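Long-range contacts in diol-dehydratase (Roseburia inulinivorans, PDB 5I2A), which acts as a B12-independent glycyl radical enzyme that probably dehydrates 1,2-propanediol: residues E463-N468 / G481-F486; Q487-F492 / D563-I568; A216-A221 / V254-A259; V169-V174 / F271-L276; L393-A398 / G769-I774. All coordinates share one frame; numbering follows the deposited sequence.

The five contacts form two touching pairs and one separate contact. Interactions 1 and 2, with centres about 11 Å apart, touch through Phe492 of interaction 2, whose ring packs on Val465, Phe466 and Val483 of interaction 1. Interactions 3 and 4, about 10 Å apart between centres, lie on the opposite side of the chain's centre; there Pro255 meets Val174 and Ala221 meets Phe271. The pairs are remote, with about 52 Å between the centres of interactions 1 and 4. Interaction 5 stands about 18 Å from interaction 4 at the nearest atoms, and it alone reaches the glycine radical region, which holds the predicted radical site Gly817; no radical is present in this structure.

Interaction 1 of 5, residues E463-N468 / G481-F486; sequences EMVFSN and GNVESF
Val483 presses its branched side chain against the last turn of helix 459-467, the dense part of the contact. Its CG1 lies 3.4 Å from Phe466 O, while CG2 is 4.2 Å from Phe466 CD1. Beside them Val465 CG1 meets the edge of the Phe486 ring at CE2, 3.7 Å away. Compact valines fit here because the backbones come close. The helix ends in a Schellman motif at Asn468, and in the facing loop Asn482 OD1 accepts from Glu484 N, an Asx turn. Toward the more open side the contact turns polar and watery. Asn468, its CG anti to the backbone N (chi1 -166°), brings OD1 within 2.7 Å of Gly481 N, a hydrogen bond whose donor stands above the carbonyl plane. Glycine fits there: at phi 119° and psi 152° a CB would jam against the preceding carbonyl O and crowd Phe486 CE1. One water donates to both Val465 O and Gly481 O; a second donates to Phe466 O and accepts from Val483 N.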
# COMPACT_ATOMS: atom_id res chain seq x y z
N GLU A 463 -20.73 -3.77 33.58
CA GLU A 463 -20.82 -5.17 34.00
C GLU A 463 -19.45 -5.72 34.38
O GLU A 463 -19.34 -6.51 35.31
CB GLU A 463 -21.43 -6.02 32.90
CG GLU A 463 -22.91 -5.77 32.68
CD GLU A 463 -23.53 -6.80 31.76
OE1 GLU A 463 -23.39 -6.67 30.53
OE2 GLU A 463 -24.15 -7.74 32.26
N MET A 464 -18.40 -5.30 33.68
CA MET A 464 -17.05 -5.77 34.00
C MET A 464 -16.56 -5.26 35.36
O MET A 464 -15.73 -5.90 35.99
CB MET A 464 -16.06 -5.37 32.90
CG MET A 464 -16.21 -6.14 31.59
SD MET A 464 -16.20 -7.95 31.73
CE MET A 464 -17.96 -8.33 31.73
N VAL A 465 -17.07 -4.13 35.82
CA VAL A 465 -16.67 -3.68 37.15
C VAL A 465 -17.18 -4.67 38.19
O VAL A 465 -16.45 -5.02 39.12
CB VAL A 465 -17.18 -2.26 37.47
CG1 VAL A 465 -16.75 -1.85 38.89
CG2 VAL A 465 -16.63 -1.26 36.46
N PHE A 466 -18.41 -5.15 38.02
CA PHE A 466 -19.00 -6.11 38.95
C PHE A 466 -18.27 -7.45 38.90
O PHE A 466 -18.06 -8.08 39.93
CB PHE A 466 -20.50 -6.32 38.65
CG PHE A 466 -21.38 -5.22 39.18
CD1 PHE A 466 -21.79 -5.22 40.50
CD2 PHE A 466 -21.80 -4.18 38.35
CE1 PHE A 466 -22.60 -4.20 41.01
CE2 PHE A 466 -22.60 -3.17 38.84
CZ PHE A 466 -23.00 -3.17 40.18
N SER A 467 -17.88 -7.86 37.70
CA SER A 467 -17.31 -9.18 37.50
C SER A 467 -15.79 -9.19 37.49
O SER A 467 -15.20 -10.20 37.17
CB SER A 467 -17.82 -9.78 36.20
OG SER A 467 -17.21 -9.13 35.09
N ASN A 468 -15.17 -8.06 37.81
CA ASN A 468 -13.71 -7.94 37.77
C ASN A 468 -13.13 -8.42 36.43
O ASN A 468 -12.14 -9.16 36.38
CB ASN A 468 -13.07 -8.70 38.93
CG ASN A 468 -11.60 -8.33 39.13
OD1 ASN A 468 -11.14 -7.30 38.65
ND2 ASN A 468 -10.88 -9.16 39.87
N GLY A 481 -10.43 -5.05 39.96
CA GLY A 481 -10.58 -5.36 41.37
C GLY A 481 -11.89 -6.02 41.74
O GLY A 481 -12.90 -5.84 41.07
N ASN A 482 -11.86 -6.81 42.81
CA ASN A 482 -13.09 -7.38 43.35
C ASN A 482 -14.05 -6.26 43.72
O ASN A 482 -13.70 -5.38 44.51
CB ASN A 482 -12.78 -8.27 44.56
CG ASN A 482 -13.98 -9.09 44.99
OD1 ASN A 482 -15.05 -8.55 45.30
ND2 ASN A 482 -13.82 -10.41 44.98
N VAL A 483 -15.25 -6.29 43.16
CA VAL A 483 -16.18 -5.17 43.31
C VAL A 483 -16.59 -4.94 44.77
O VAL A 483 -16.91 -3.82 45.17
CB VAL A 483 -17.44 -5.36 42.43
CG1 VAL A 483 -18.30 -6.51 42.95
CG2 VAL A 483 -18.24 -4.07 42.34
N GLU A 484 -16.55 -6.01 45.57
CA GLU A 484 -16.91 -5.91 46.98
C GLU A 484 -15.78 -5.34 47.83
O GLU A 484 -15.99 -5.05 49.01
CB GLU A 484 -17.33 -7.27 47.52
CG GLU A 484 -18.59 -7.77 46.88
CD GLU A 484 -19.04 -9.10 47.43
OE1 GLU A 484 -19.05 -10.08 46.66
OE2 GLU A 484 -19.39 -9.14 48.62
N SER A 485 -14.61 -5.17 47.24
CA SER A 485 -13.49 -4.56 47.96
C SER A 485 -13.48 -3.03 47.86
O SER A 485 -12.76 -2.37 48.59
CB SER A 485 -12.16 -5.11 47.45
OG SER A 485 -11.82 -4.58 46.18
N PHE A 486 -14.26 -2.46 46.94
CA PHE A 486 -14.28 -1.01 46.78
C PHE A 486 -14.83 -0.33 48.03
O PHE A 486 -15.88 -0.73 48.53
CB PHE A 486 -15.10 -0.60 45.56
CG PHE A 486 -14.50 -1.05 44.25
CD1 PHE A 486 -13.13 -1.00 44.05
CD2 PHE A 486 -15.30 -1.51 43.23
CE1 PHE A 486 -12.56 -1.41 42.86
CE2 PHE A 486 -14.73 -1.93 42.03
CZ PHE A 486 -13.36 -1.89 41.85
O HOH W 1 -13.86 -4.32 39.25
O HOH W 2 -15.87 -8.54 41.57

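Interaction 2 of 5, residues Q487-F492 / D563-I568; sequences QSFDEF and DSLYTI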
# COMPACT_ATOMS: atom_id res chain seq x y z
N GLN A 487 -14.14 0.69 48.52
CA GLN A 487 -14.49 1.31 49.79
C GLN A 487 -15.34 2.56 49.63
O GLN A 487 -15.88 3.08 50.60
CB GLN A 487 -13.23 1.66 50.59
CG GLN A 487 -12.33 0.48 50.90
CD GLN A 487 -12.92 -0.47 51.93
OE1 GLN A 487 -13.37 -0.04 53.00
NE2 GLN A 487 -12.92 -1.76 51.63
N SER A 488 -15.43 3.08 48.41
CA SER A 488 -16.19 4.30 48.17
C SER A 488 -16.78 4.30 46.77
O SER A 488 -16.34 3.54 45.91
CB SER A 488 -15.31 5.53 48.34
OG SER A 488 -14.32 5.56 47.34
N PHE A 489 -17.76 5.17 46.54
CA PHE A 489 -18.34 5.29 45.21
C PHE A 489 -17.28 5.76 44.22
O PHE A 489 -17.24 5.28 43.10
CB PHE A 489 -19.53 6.23 45.20
CG PHE A 489 -20.08 6.47 43.83
CD1 PHE A 489 -20.70 5.44 43.14
CD2 PHE A 489 -19.95 7.71 43.23
CE1 PHE A 489 -21.21 5.65 41.88
CE2 PHE A 489 -20.45 7.93 41.96
CZ PHE A 489 -21.08 6.90 41.28
N ASP A 490 -16.42 6.69 44.64
CA ASP A 490 -15.34 7.15 43.78
C ASP A 490 -14.45 6.00 43.28
O ASP A 490 -13.97 6.05 42.16
CB ASP A 490 -14.47 8.18 44.50
CG ASP A 490 -15.18 9.51 44.69
OD1 ASP A 490 -16.25 9.69 44.09
OD2 ASP A 490 -14.66 10.36 45.43
N GLU A 491 -14.24 4.98 44.10
CA GLU A 491 -13.42 3.84 43.70
C GLU A 491 -14.12 2.99 42.64
O GLU A 491 -13.48 2.49 41.71
CB GLU A 491 -13.08 2.96 44.90
CG GLU A 491 -11.87 3.42 45.70
CD GLU A 491 -11.57 2.52 46.88
OE1 GLU A 491 -11.25 3.04 47.96
OE2 GLU A 491 -11.67 1.28 46.73
N PHE A 492 -15.42 2.81 42.80
CA PHE A 492 -16.22 2.13 41.78
C PHE A 492 -16.16 2.92 40.48
O PHE A 492 -15.92 2.35 39.43
CB PHE A 492 -17.66 1.95 42.25
CG PHE A 492 -18.51 1.10 41.32
CD1 PHE A 492 -19.03 1.64 40.15
CD2 PHE A 492 -18.81 -0.21 41.64
CE1 PHE A 492 -19.80 0.87 39.30
CE2 PHE A 492 -19.59 -0.98 40.81
CZ PHE A 492 -20.08 -0.44 39.62
N ASP A 563 -28.19 6.05 35.65
CA ASP A 563 -29.12 5.56 36.66
C ASP A 563 -28.49 4.43 37.46
O ASP A 563 -28.66 4.35 38.68
CB ASP A 563 -30.42 5.11 36.02
CG ASP A 563 -31.30 6.28 35.58
OD1 ASP A 563 -31.24 7.36 36.21
OD2 ASP A 563 -32.04 6.11 34.60
N SER A 564 -27.75 3.55 36.77
CA SER A 564 -27.01 2.48 37.43
C SER A 564 -26.03 3.02 38.47
O SER A 564 -26.00 2.54 39.61
CB SER A 564 -26.25 1.63 36.40
OG SER A 564 -27.15 0.82 35.67
N LEU A 565 -25.25 4.01 38.07
CA LEU A 565 -24.28 4.61 38.98
C LEU A 565 -24.99 5.30 40.15
O LEU A 565 -24.51 5.27 41.28
CB LEU A 565 -23.39 5.61 38.25
CG LEU A 565 -22.44 5.04 37.19
CD1 LEU A 565 -21.75 6.17 36.48
CD2 LEU A 565 -21.41 4.10 37.82
N TYR A 566 -26.13 5.93 39.88
CA TYR A 566 -26.90 6.56 40.94
C TYR A 566 -27.40 5.51 41.96
O TYR A 566 -27.28 5.71 43.16
CB TYR A 566 -28.08 7.34 40.36
CG TYR A 566 -28.83 8.13 41.42
CD1 TYR A 566 -28.32 9.32 41.91
CD2 TYR A 566 -30.02 7.66 41.94
CE1 TYR A 566 -28.99 10.04 42.88
CE2 TYR A 566 -30.70 8.37 42.91
CZ TYR A 566 -30.18 9.56 43.38
OH TYR A 566 -30.84 10.26 44.34
N THR A 567 -27.96 4.41 41.48
CA THR A 567 -28.33 3.29 42.34
C THR A 567 -27.18 2.88 43.28
O THR A 567 -27.35 2.75 44.49
CB THR A 567 -28.74 2.08 41.52
OG1 THR A 567 -30.03 2.31 40.95
CG2 THR A 567 -28.77 0.81 42.39
N ILE A 568 -26.01 2.70 42.69
CA ILE A 568 -24.84 2.24 43.43
C ILE A 568 -24.40 3.26 44.46
O ILE A 568 -24.15 2.91 45.61
CB ILE A 568 -23.68 1.93 42.47
CG1 ILE A 568 -24.06 0.74 41.58
CG2 ILE A 568 -22.40 1.63 43.25
CD1 ILE A 568 -23.26 0.65 40.31
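Phe489 and Phe492, one helical turn apart at the start of helix 489-521, face Leu565 and Ile568, likewise a turn apart on helix 558-574. From CB, the Phe489 side chain leaves with CG anti to the backbone N (chi1 175°), which carries the ring across to the other helix. CB and CG only set its direction; contact begins at CD1, 4.2 Å from Ile568 CG2, a methyl lying at the ring edge. Next along the ring, CE1 comes within 3.4 Å of Leu565 O, and at the tip CZ reaches Leu565 CB at 4.0 Å. The Phe489 side chain crosses those of Leu565 and Ile568 at about a right angle. Were Phe489 cut back to an alanine, Leu565 CB would probably lose its ring, Ile568 CG2 would keep Phe492 alone, and a gap would open between the helices. Ile568 CG2 sits over one face of the Phe492 ring, Ile568 CD1 packs 3.4 Å from Phe492 CZ, and Leu565 CD2 approaches CE1 obliquely at 3.9 Å. Aromatic residues suit this seam because Phe492 offers a broad face to Ile568, while Phe489 spans from Ile568 to Leu565. Ser488 OG accepts from Glu491 N, so the phenylalanines ride on the first turn of an N-capped helix, packed through i, i+3 pairs in an apolar helix-helix interface.

Interaction 3 of 5, residues A216-A221 / V254-A259; sequences AVITYA and VPEFPA
Ile218 and Glu256 lie across each other at a slant where helix 200-233 packs on the connection between helices 238-253 and 262-279, a loop with a cis peptide bond before Pro255. The glutamate takes part through its hydrocarbon. With CG anti to the backbone N (chi1 173°) and the chain extended beyond it, CB and CG both pass 3.9 Å from Ile218 CD1, and OE1 ends 3.6 Å from Ile218 CG2. A long side chain suits this border, since its methylenes cover the isoleucine while the carboxylate is carried on past them. The neighbouring pair is turned differently: Val217 and the Pro255 ring cross at about a right angle, Val217 CG1 meeting Pro255 CG at 4.0 Å. Proline offers a rigid, apolar surface here, and Val174 and Leu179 of helix 171-190 lie against it as well. Backbone hydrogen bonds also tie Pro255 to Leu179 and Glu256 to Asn180. One turn along the helix from Val217, alanine leaves room for the loop backbone to come near. The methyl of Ala221 points at the connection, with CB 3.8 Å from Pro255 CD and 3.5 Å from Val254 O.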
# COMPACT_ATOMS: atom_id res chain seq x y z
N ALA A 216 -17.11 6.47 -17.30
CA ALA A 216 -18.02 5.37 -17.02
C ALA A 216 -19.44 5.86 -16.64
O ALA A 216 -20.44 5.29 -17.05
CB ALA A 216 -17.46 4.50 -15.91
N VAL A 217 -19.51 6.91 -15.84
CA VAL A 217 -20.80 7.44 -15.43
C VAL A 217 -21.49 8.11 -16.63
O VAL A 217 -22.70 8.02 -16.78
CB VAL A 217 -20.66 8.43 -14.27
CG1 VAL A 217 -22.01 9.03 -13.89
CG2 VAL A 217 -20.00 7.74 -13.06
N ILE A 218 -20.71 8.79 -17.46
CA ILE A 218 -21.25 9.43 -18.65
C ILE A 218 -21.83 8.37 -19.56
O ILE A 218 -22.96 8.48 -20.03
CB ILE A 218 -20.19 10.24 -19.39
CG1 ILE A 218 -19.76 11.43 -18.54
CG2 ILE A 218 -20.72 10.68 -20.77
CD1 ILE A 218 -18.54 12.18 -19.04
N THR A 219 -21.06 7.31 -19.75
CA THR A 219 -21.51 6.14 -20.48
C THR A 219 -22.82 5.61 -19.92
O THR A 219 -23.74 5.26 -20.67
CB THR A 219 -20.46 5.02 -20.44
OG1 THR A 219 -19.31 5.42 -21.18
CG2 THR A 219 -21.03 3.73 -21.02
N TYR A 220 -22.90 5.54 -18.59
CA TYR A 220 -24.07 4.98 -17.93
C TYR A 220 -25.32 5.80 -18.28
O TYR A 220 -26.34 5.24 -18.67
CB TYR A 220 -23.87 4.95 -16.41
CG TYR A 220 -24.94 4.18 -15.67
CD1 TYR A 220 -25.10 2.82 -15.87
CD2 TYR A 220 -25.77 4.80 -14.75
CE1 TYR A 220 -26.06 2.10 -15.19
CE2 TYR A 220 -26.72 4.09 -14.06
CZ TYR A 220 -26.87 2.75 -14.29
OH TYR A 220 -27.84 2.04 -13.62
N ALA A 221 -25.21 7.11 -18.16
CA ALA A 221 -26.31 8.01 -18.47
C ALA A 221 -26.79 7.84 -19.92
O ALA A 221 -27.98 7.83 -20.20
CB ALA A 221 -25.89 9.44 -18.23
N VAL A 254 -26.70 15.32 -19.14
CA VAL A 254 -26.21 15.23 -17.76
C VAL A 254 -25.97 13.77 -17.35
O VAL A 254 -26.66 12.87 -17.79
CB VAL A 254 -27.18 15.93 -16.75
CG1 VAL A 254 -27.24 17.43 -17.02
CG2 VAL A 254 -28.56 15.31 -16.79
N PRO A 255 -24.98 13.54 -16.49
CA PRO A 255 -24.19 14.56 -15.80
C PRO A 255 -22.89 14.96 -16.52
O PRO A 255 -22.05 15.59 -15.89
CB PRO A 255 -23.88 13.88 -14.47
CG PRO A 255 -23.72 12.47 -14.84
CD PRO A 255 -24.66 12.19 -15.99
N GLU A 256 -22.74 14.63 -17.79
CA GLU A 256 -21.54 15.03 -18.52
C GLU A 256 -21.36 16.55 -18.51
O GLU A 256 -20.27 17.06 -18.23
CB GLU A 256 -21.55 14.53 -19.98
CG GLU A 256 -20.37 15.09 -20.80
CD GLU A 256 -20.15 14.38 -22.12
OE1 GLU A 256 -21.08 13.73 -22.64
OE2 GLU A 256 -19.02 14.46 -22.63
N PHE A 257 -22.44 17.27 -18.77
CA PHE A 257 -22.39 18.72 -18.93
C PHE A 257 -23.13 19.44 -17.81
O PHE A 257 -23.92 18.82 -17.10
CB PHE A 257 -22.95 19.11 -20.30
CG PHE A 257 -22.16 18.56 -21.45
CD1 PHE A 257 -20.89 19.05 -21.73
CD2 PHE A 257 -22.67 17.54 -22.24
CE1 PHE A 257 -20.15 18.54 -22.79
CE2 PHE A 257 -21.93 17.03 -23.30
CZ PHE A 257 -20.67 17.53 -23.57
N PRO A 258 -22.87 20.75 -17.64
CA PRO A 258 -23.63 21.54 -16.68
C PRO A 258 -25.14 21.44 -16.92
O PRO A 258 -25.58 21.39 -18.07
CB PRO A 258 -23.13 22.97 -16.92
CG PRO A 258 -21.73 22.78 -17.44
CD PRO A 258 -21.79 21.54 -18.28
N ALA A 259 -25.91 21.38 -15.84
CA ALA A 259 -27.36 21.25 -15.95
C ALA A 259 -27.99 22.52 -16.53
O ALA A 259 -27.77 23.60 -16.01
CB ALA A 259 -27.97 20.94 -14.59

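Interaction 4 of 5, residues V169-V174 / F271-L276; sequences VQYETV and FIQQVL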
# COMPACT_ATOMS: atom_id res chain seq x y z
N VAL A 169 -21.08 14.50 -0.97
CA VAL A 169 -20.15 14.75 -2.03
C VAL A 169 -20.50 16.13 -2.66
O VAL A 169 -21.51 16.75 -2.29
CB VAL A 169 -20.27 13.57 -3.02
CG1 VAL A 169 -21.24 13.85 -4.18
CG2 VAL A 169 -18.98 12.96 -3.36
N GLN A 170 -19.66 16.64 -3.56
CA GLN A 170 -19.94 17.93 -4.20
C GLN A 170 -20.97 17.81 -5.33
O GLN A 170 -20.62 17.90 -6.50
CB GLN A 170 -18.64 18.54 -4.76
CG GLN A 170 -17.64 19.05 -3.71
CD GLN A 170 -16.24 19.31 -4.31
OE1 GLN A 170 -16.10 19.54 -5.51
NE2 GLN A 170 -15.21 19.25 -3.46
N TYR A 171 -22.24 17.59 -4.98
CA TYR A 171 -23.29 17.55 -6.00
C TYR A 171 -23.27 18.85 -6.82
O TYR A 171 -23.47 18.83 -8.03
CB TYR A 171 -24.67 17.35 -5.38
CG TYR A 171 -24.82 16.09 -4.57
CD1 TYR A 171 -25.14 14.89 -5.18
CD2 TYR A 171 -24.65 16.10 -3.20
CE1 TYR A 171 -25.28 13.73 -4.43
CE2 TYR A 171 -24.79 14.95 -2.44
CZ TYR A 171 -25.11 13.77 -3.06
OH TYR A 171 -25.26 12.62 -2.32
N GLU A 172 -23.01 19.96 -6.14
CA GLU A 172 -23.05 21.27 -6.79
C GLU A 172 -21.94 21.42 -7.83
O GLU A 172 -22.10 22.18 -8.80
CB GLU A 172 -22.96 22.38 -5.74
CG GLU A 172 -21.62 22.46 -5.03
CD GLU A 172 -21.47 21.44 -3.89
OE1 GLU A 172 -22.44 20.71 -3.55
OE2 GLU A 172 -20.35 21.37 -3.33
N THR A 173 -20.82 20.72 -7.65
CA THR A 173 -19.77 20.77 -8.65
C THR A 173 -20.24 20.10 -9.93
O THR A 173 -20.05 20.63 -11.02
CB THR A 173 -18.47 20.11 -8.16
OG1 THR A 173 -17.94 20.86 -7.06
CG2 THR A 173 -17.45 20.08 -9.28
N VAL A 174 -20.87 18.94 -9.80
CA VAL A 174 -21.36 18.21 -10.96
C VAL A 174 -22.44 19.02 -11.70
O VAL A 174 -22.45 19.08 -12.93
CB VAL A 174 -21.94 16.83 -10.54
CG1 VAL A 174 -22.52 16.10 -11.75
CG2 VAL A 174 -20.85 15.97 -9.87
N PHE A 271 -28.31 10.59 -10.81
CA PHE A 271 -27.25 9.71 -11.32
C PHE A 271 -26.06 9.68 -10.35
O PHE A 271 -25.50 8.62 -10.10
CB PHE A 271 -26.80 10.16 -12.72
CG PHE A 271 -27.65 9.58 -13.85
CD1 PHE A 271 -28.09 8.27 -13.80
CD2 PHE A 271 -28.00 10.36 -14.94
CE1 PHE A 271 -28.86 7.74 -14.84
CE2 PHE A 271 -28.76 9.84 -15.98
CZ PHE A 271 -29.20 8.53 -15.93
N ILE A 272 -25.69 10.82 -9.79
CA ILE A 272 -24.59 10.85 -8.84
C ILE A 272 -24.97 10.08 -7.57
O ILE A 272 -24.20 9.22 -7.12
CB ILE A 272 -24.17 12.29 -8.48
CG1 ILE A 272 -23.68 13.02 -9.73
CG2 ILE A 272 -23.08 12.26 -7.43
CD1 ILE A 272 -22.54 12.29 -10.49
N GLN A 273 -26.16 10.35 -7.04
CA GLN A 273 -26.67 9.64 -5.86
C GLN A 273 -26.66 8.13 -6.07
O GLN A 273 -26.31 7.37 -5.16
CB GLN A 273 -28.10 10.09 -5.52
CG GLN A 273 -28.65 9.50 -4.23
CD GLN A 273 -27.99 10.08 -2.97
OE1 GLN A 273 -27.29 11.09 -3.04
NE2 GLN A 273 -28.22 9.43 -1.83
N GLN A 274 -27.06 7.71 -7.26
CA GLN A 274 -27.15 6.29 -7.57
C GLN A 274 -25.78 5.63 -7.76
O GLN A 274 -25.49 4.62 -7.13
CB GLN A 274 -28.00 6.07 -8.82
CG GLN A 274 -28.22 4.59 -9.13
CD GLN A 274 -28.65 4.34 -10.57
OE1 GLN A 274 -28.75 5.26 -11.38
NE2 GLN A 274 -28.90 3.08 -10.90
N VAL A 275 -24.93 6.20 -8.62
CA VAL A 275 -23.71 5.47 -8.99
C VAL A 275 -22.70 5.41 -7.84
O VAL A 275 -21.92 4.48 -7.77
CB VAL A 275 -23.01 6.06 -10.24
CG1 VAL A 275 -23.93 5.96 -11.46
CG2 VAL A 275 -22.52 7.49 -9.99
N LEU A 276 -22.74 6.40 -6.94
CA LEU A 276 -21.91 6.35 -5.74
C LEU A 276 -22.17 5.05 -4.99
O LEU A 276 -21.26 4.47 -4.41
CB LEU A 276 -22.18 7.55 -4.82
CG LEU A 276 -21.57 8.88 -5.28
CD1 LEU A 276 -22.10 10.01 -4.42
CD2 LEU A 276 -20.03 8.85 -5.22
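The Tyr171 ring and the Gln273 amide meet with their planes only 24° apart, joined at the phenol oxygen. On one face of the ring sits Val169 CG1, 3.9 Å above the plane and over its centre. Ile272 CG2 approaches obliquely, 4.0 Å from CE1, as the two side chains slide past each other in opposite directions; the rings of Tyr293 and Phe269 also meet Tyr171. Tyr171 OH donates to Gln273 OE1 at 2.6 Å, in the carbonyl plane and with a C=O...donor angle of 154°. Gln273 gets there by bending at chi2 (71°), and its NE2 is in turn bonded to Gln345 and to Ile285 O, which fixes the amide's rotation. The setting is a helix-helix packing: the first turn of helix 171-190, with Gln170 at the N-cap and centre of an inverse gamma turn, packs on the second half of helix 262-279. A phenylalanine in place of Tyr171 would probably leave Gln273 OE1, buried here, without its donor. The rest of the contact is aliphatic. Val174 and Ile272 reach toward each other tip to tip, Val174 CG1 lying 3.9 Å from Ile272 CG1, and Val169 CG1 meets Leu276 CD1 likewise, at 3.9 Å.

Interaction 5 of 5, residues L393-A398 / G769-I774; sequences LLMRAA and GLESFI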
# COMPACT_ATOMS: atom_id res chain seq x y z
N LEU A 393 -41.18 28.25 7.85
CA LEU A 393 -40.56 26.97 7.53
C LEU A 393 -40.65 26.06 8.76
O LEU A 393 -40.95 24.88 8.62
CB LEU A 393 -39.10 27.15 7.08
CG LEU A 393 -38.43 25.86 6.58
CD1 LEU A 393 -39.08 25.34 5.30
CD2 LEU A 393 -36.91 26.06 6.39
N LEU A 394 -40.42 26.62 9.95
CA LEU A 394 -40.50 25.84 11.18
C LEU A 394 -41.91 25.29 11.39
O LEU A 394 -42.07 24.13 11.78
CB LEU A 394 -40.10 26.66 12.40
CG LEU A 394 -38.63 27.11 12.50
CD1 LEU A 394 -38.38 27.85 13.80
CD2 LEU A 394 -37.66 25.93 12.35
N MET A 395 -42.92 26.11 11.12
CA MET A 395 -44.30 25.66 11.27
C MET A 395 -44.65 24.58 10.24
O MET A 395 -45.33 23.62 10.55
CB MET A 395 -45.26 26.84 11.18
CG MET A 395 -45.18 27.77 12.40
SD MET A 395 -45.88 27.02 13.90
CE MET A 395 -47.63 27.14 13.53
N ARG A 396 -44.16 24.75 9.01
CA ARG A 396 -44.38 23.74 7.99
C ARG A 396 -43.70 22.41 8.35
O ARG A 396 -44.23 21.33 8.09
CB ARG A 396 -43.86 24.24 6.64
CG ARG A 396 -44.12 23.30 5.51
CD ARG A 396 -45.56 23.41 5.02
NE ARG A 396 -45.79 22.54 3.88
CZ ARG A 396 -46.24 21.29 3.98
NH1 ARG A 396 -46.51 20.77 5.17
NH2 ARG A 396 -46.43 20.56 2.88
N ALA A 397 -42.52 22.49 8.96
CA ALA A 397 -41.82 21.30 9.44
C ALA A 397 -42.66 20.62 10.52
O ALA A 397 -42.83 19.40 10.51
CB ALA A 397 -40.43 21.66 9.97
N ALA A 398 -43.18 21.42 11.45
CA ALA A 398 -43.98 20.91 12.55
C ALA A 398 -45.24 20.22 12.02
O ALA A 398 -45.64 19.19 12.54
CB ALA A 398 -44.34 22.05 13.51
N GLY A 769 -50.84 24.03 19.16
CA GLY A 769 -50.08 22.80 19.39
C GLY A 769 -48.73 22.87 18.68
O GLY A 769 -47.70 22.55 19.27
N LEU A 770 -48.75 23.33 17.44
CA LEU A 770 -47.55 23.45 16.63
C LEU A 770 -46.59 24.46 17.25
O LEU A 770 -45.38 24.25 17.26
CB LEU A 770 -47.90 23.85 15.19
CG LEU A 770 -48.72 22.86 14.36
CD1 LEU A 770 -48.96 23.40 12.95
CD2 LEU A 770 -48.09 21.46 14.28
N GLU A 771 -47.15 25.53 17.81
CA GLU A 771 -46.33 26.57 18.39
C GLU A 771 -45.68 26.11 19.69
O GLU A 771 -44.52 26.42 19.94
CB GLU A 771 -47.15 27.85 18.62
CG GLU A 771 -47.19 28.73 17.37
CD GLU A 771 -48.22 29.85 17.44
OE1 GLU A 771 -48.68 30.17 18.56
OE2 GLU A 771 -48.55 30.41 16.37
N SER A 772 -46.39 25.36 20.53
CA SER A 772 -45.74 24.89 21.74
C SER A 772 -44.74 23.76 21.43
O SER A 772 -43.76 23.60 22.15
CB SER A 772 -46.77 24.43 22.78
OG SER A 772 -47.78 23.67 22.18
N PHE A 773 -44.99 23.01 20.36
CA PHE A 773 -44.01 22.04 19.83
C PHE A 773 -42.69 22.75 19.51
O PHE A 773 -41.63 22.35 20.02
CB PHE A 773 -44.58 21.35 18.59
CG PHE A 773 -43.60 20.47 17.85
CD1 PHE A 773 -43.28 19.21 18.31
CD2 PHE A 773 -43.03 20.91 16.66
CE1 PHE A 773 -42.40 18.39 17.60
CE2 PHE A 773 -42.16 20.10 15.94
CZ PHE A 773 -41.84 18.83 16.41
N ILE A 774 -42.75 23.80 18.71
CA ILE A 774 -41.55 24.58 18.36
C ILE A 774 -40.85 25.13 19.61
O ILE A 774 -39.62 25.11 19.71
CB ILE A 774 -41.89 25.74 17.40
CG1 ILE A 774 -42.42 25.22 16.06
CG2 ILE A 774 -40.69 26.67 17.19
CD1 ILE A 774 -41.44 24.40 15.29
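Leu394 O, which accepts the helical hydrogen bond from Ala398 N at 2.9 Å, also has the Ile774 methyl CD1 resting 3.6 Å from it. That bond already serves the oxygen, so an apolar tip can lie against it, probably at little cost. Ile774 CD1 touches Leu394 CB as well, and comes 4.1 Å from Ala398 CB. Small Ala398 suits the place where the helices meet: its CB lies 3.6 Å from Phe773 CD2, approached obliquely, and 3.9 Å from Leu770 CD2. The local axes of helices 391-402 and 766-781 run 9.6 Å apart at 106°, a steep crossing that confines contact to a compact patch. Met395 closes one flank of it. Its chain, bent at chi2 and chi3, brings CE within 3.7 Å of Leu770 CB, and SD passes the aliphatic CG of Glu771; a flexible thioether can follow this uneven surface. Each helix links two parallel neighbouring strands as a beta-alpha-beta crossover: helix 391-402 joins strand 380-385 to strand 409-412, and helix 766-781 joins strand 756-759 to strand 787-792. These strands share one five-stranded sheet, consistent with a half of the alpha/beta barrel of glycyl radical enzymes. With carbon and sulfur carrying the side-chain contact, this patch rests mainly on shape and buried apolar surface, with one long, weak ion pair, Glu771 to Lys391, at its rim.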